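Local coordinates for MaoC domain protein dehydratase (PDB 4E3E) that catalyses the reversible dehydration of beta-methylmalyl-CoA to mesaconyl-CoA, a step of the glyoxylate assimilation cycle in a photosynthetic bacterium, at residues Ala221-Gln226 with Val231-His236. Residues are numbered along the deposited sequence; the frame is centred on the assembly and turned at random.
Sequences ATRLYQ and VHFNLH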
# COMPACT_ATOMS: atom_id res chain seq x y z
N ALA A 221 2.88 1.49 -7.64
CA ALA A 221 2.51 2.83 -8.07
C ALA A 221 1.84 2.73 -9.44
O ALA A 221 0.77 3.31 -9.66
CB ALA A 221 3.73 3.76 -8.11
N THR A 222 2.44 1.94 -10.33
CA THR A 222 1.92 1.81 -11.71
C THR A 222 0.49 1.22 -11.74
O THR A 222 -0.36 1.66 -12.53
CB THR A 222 2.91 1.01 -12.59
OG1 THR A 222 4.22 1.58 -12.43
CG2 THR A 222 2.52 1.06 -14.08
N ARG A 223 0.22 0.25 -10.85
CA ARG A 223 -1.13 -0.32 -10.70
C ARG A 223 -2.11 0.66 -10.09
O ARG A 223 -3.31 0.67 -10.44
CB ARG A 223 -1.11 -1.62 -9.88
CG ARG A 223 -0.60 -2.83 -10.68
CD ARG A 223 -0.25 -4.00 -9.77
NE ARG A 223 -0.16 -5.23 -10.53
CZ ARG A 223 0.60 -6.27 -10.23
NH1 ARG A 223 1.38 -6.25 -9.15
NH2 ARG A 223 0.58 -7.35 -11.01
N LEU A 224 -1.62 1.49 -9.17
CA LEU A 224 -2.47 2.53 -8.56
C LEU A 224 -2.99 3.45 -9.67
O LEU A 224 -4.14 3.91 -9.63
CB LEU A 224 -1.70 3.33 -7.50
CG LEU A 224 -2.47 4.46 -6.80
CD1 LEU A 224 -3.58 3.89 -5.92
CD2 LEU A 224 -1.54 5.34 -5.97
N TYR A 225 -2.13 3.68 -10.67
CA TYR A 225 -2.46 4.53 -11.81
C TYR A 225 -3.28 3.79 -12.87
O TYR A 225 -3.74 4.40 -13.85
CB TYR A 225 -1.18 5.12 -12.45
CG TYR A 225 -0.24 5.76 -11.43
CD1 TYR A 225 -0.75 6.48 -10.33
CD2 TYR A 225 1.13 5.64 -11.57
CE1 TYR A 225 0.10 7.05 -9.38
CE2 TYR A 225 2.00 6.21 -10.64
CZ TYR A 225 1.48 6.90 -9.56
OH TYR A 225 2.34 7.44 -8.66
N GLN A 226 -3.48 2.47 -12.66
CA GLN A 226 -4.15 1.60 -13.65
C GLN A 226 -3.47 1.78 -15.04
O GLN A 226 -4.10 1.87 -16.10
CB GLN A 226 -5.66 1.84 -13.63
CG GLN A 226 -6.32 1.30 -12.35
CD GLN A 226 -7.69 1.89 -12.13
OE1 GLN A 226 -7.85 3.10 -12.22
NE2 GLN A 226 -8.70 1.04 -11.87
N VAL A 231 6.21 -3.37 -20.24
CA VAL A 231 7.62 -3.29 -19.81
C VAL A 231 7.77 -3.13 -18.29
O VAL A 231 8.83 -3.44 -17.75
CB VAL A 231 8.42 -2.17 -20.55
CG1 VAL A 231 8.55 -2.48 -22.04
CG2 VAL A 231 7.79 -0.79 -20.32
N HIS A 232 6.75 -2.60 -17.61
CA HIS A 232 6.81 -2.43 -16.16
C HIS A 232 6.59 -3.71 -15.38
O HIS A 232 7.02 -3.83 -14.22
CB HIS A 232 5.80 -1.39 -15.69
CG HIS A 232 5.84 -0.09 -16.48
ND1 HIS A 232 6.99 0.49 -16.87
CD2 HIS A 232 4.80 0.75 -16.91
CE1 HIS A 232 6.72 1.63 -17.55
NE2 HIS A 232 5.37 1.80 -17.56
N PHE A 233 5.90 -4.68 -15.98
CA PHE A 233 5.31 -5.78 -15.20
C PHE A 233 5.87 -7.17 -15.42
O PHE A 233 5.84 -8.00 -14.51
CB PHE A 233 3.79 -5.83 -15.42
CG PHE A 233 3.06 -4.63 -14.90
CD1 PHE A 233 2.84 -4.48 -13.54
CD2 PHE A 233 2.61 -3.64 -15.76
CE1 PHE A 233 2.16 -3.37 -13.04
CE2 PHE A 233 1.93 -2.53 -15.29
CZ PHE A 233 1.71 -2.39 -13.92
N ASN A 234 6.37 -7.41 -16.63
CA ASN A 234 6.59 -8.76 -17.13
C ASN A 234 8.05 -9.14 -17.21
O ASN A 234 8.72 -8.87 -18.22
CB ASN A 234 5.91 -8.92 -18.50
CG ASN A 234 5.79 -10.37 -18.92
OD1 ASN A 234 6.67 -11.19 -18.62
ND2 ASN A 234 4.71 -10.70 -19.63
N LEU A 235 8.53 -9.79 -16.16
CA LEU A 235 9.91 -10.23 -16.11
C LEU A 235 10.16 -11.36 -17.10
O LEU A 235 11.23 -11.42 -17.70
CB LEU A 235 10.30 -10.67 -14.69
CG LEU A 235 11.76 -11.11 -14.47
CD1 LEU A 235 12.75 -10.02 -14.86
CD2 LEU A 235 11.98 -11.56 -13.02
N HIS A 236 9.16 -12.23 -17.27
CA HIS A 236 9.25 -13.35 -18.22
C HIS A 236 9.62 -12.84 -19.59
O HIS A 236 10.49 -13.41 -20.25
CB HIS A 236 7.92 -14.12 -18.24
CG HIS A 236 7.90 -15.29 -19.19
ND1 HIS A 236 8.90 -16.19 -19.27
CD2 HIS A 236 6.93 -15.71 -20.10
CE1 HIS A 236 8.60 -17.13 -20.19
NE2 HIS A 236 7.39 -16.83 -20.69
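Thr222 and Arg223, on the last turn of helix 215-224, meet His232 and Phe233, two consecutive residues shortly before helix 235-238. The backbones stay well apart, with the CA atoms of Thr222 and His232 7.9 Å from each other. A Schellman motif ends the first helix: Gln226, with a positive phi of 52°, takes the chain out of helical geometry, while its N reaches back into the last turn to Arg223 O at 2.9 Å. On the far segment Asn234 is the N-cap residue, its OD1 accepting from Val237 N. The side chains that bridge the gap illustrate how a helix end and a nearby segment can be joined mainly through carbon atoms. With Thr222 CG2 anti to its backbone N, the methyl touches two rings, meeting each obliquely: Phe233 CZ at 3.5 Å and His232 CD2 at 3.6 Å. The same rotamer sets OG1 back beside the backbone N, where it is hydrogen-bonded to His218 O. The aliphatic stem of Arg223 crosses the Phe233 ring at a slant: CG lies 3.7 Å from CE1, and the extended chain carries NE to 3.9 Å from that same CE1. Beyond, Phe233 CD1 lies 4.2 Å above one guanidinium face, toward its rim, the two planes 39° apart. His232 is anchored separately, ND1 being hydrogen-bonded to Ile247 O. The second subunit is close by: Arg223 packs on its Ser38. All four touching residues are buried, and they meet mainly through methyl, methylene and ring carbons, with Arg223 NE and a guanidinium face joining in. The polar groups of Thr222 and His232 are thus paid for elsewhere in the chain, while the backbone carbonyl of Phe233, hydrogen-bonded to OG1 of Thr212 of the second subunit, links this largely nonpolar contact to the dimer interface.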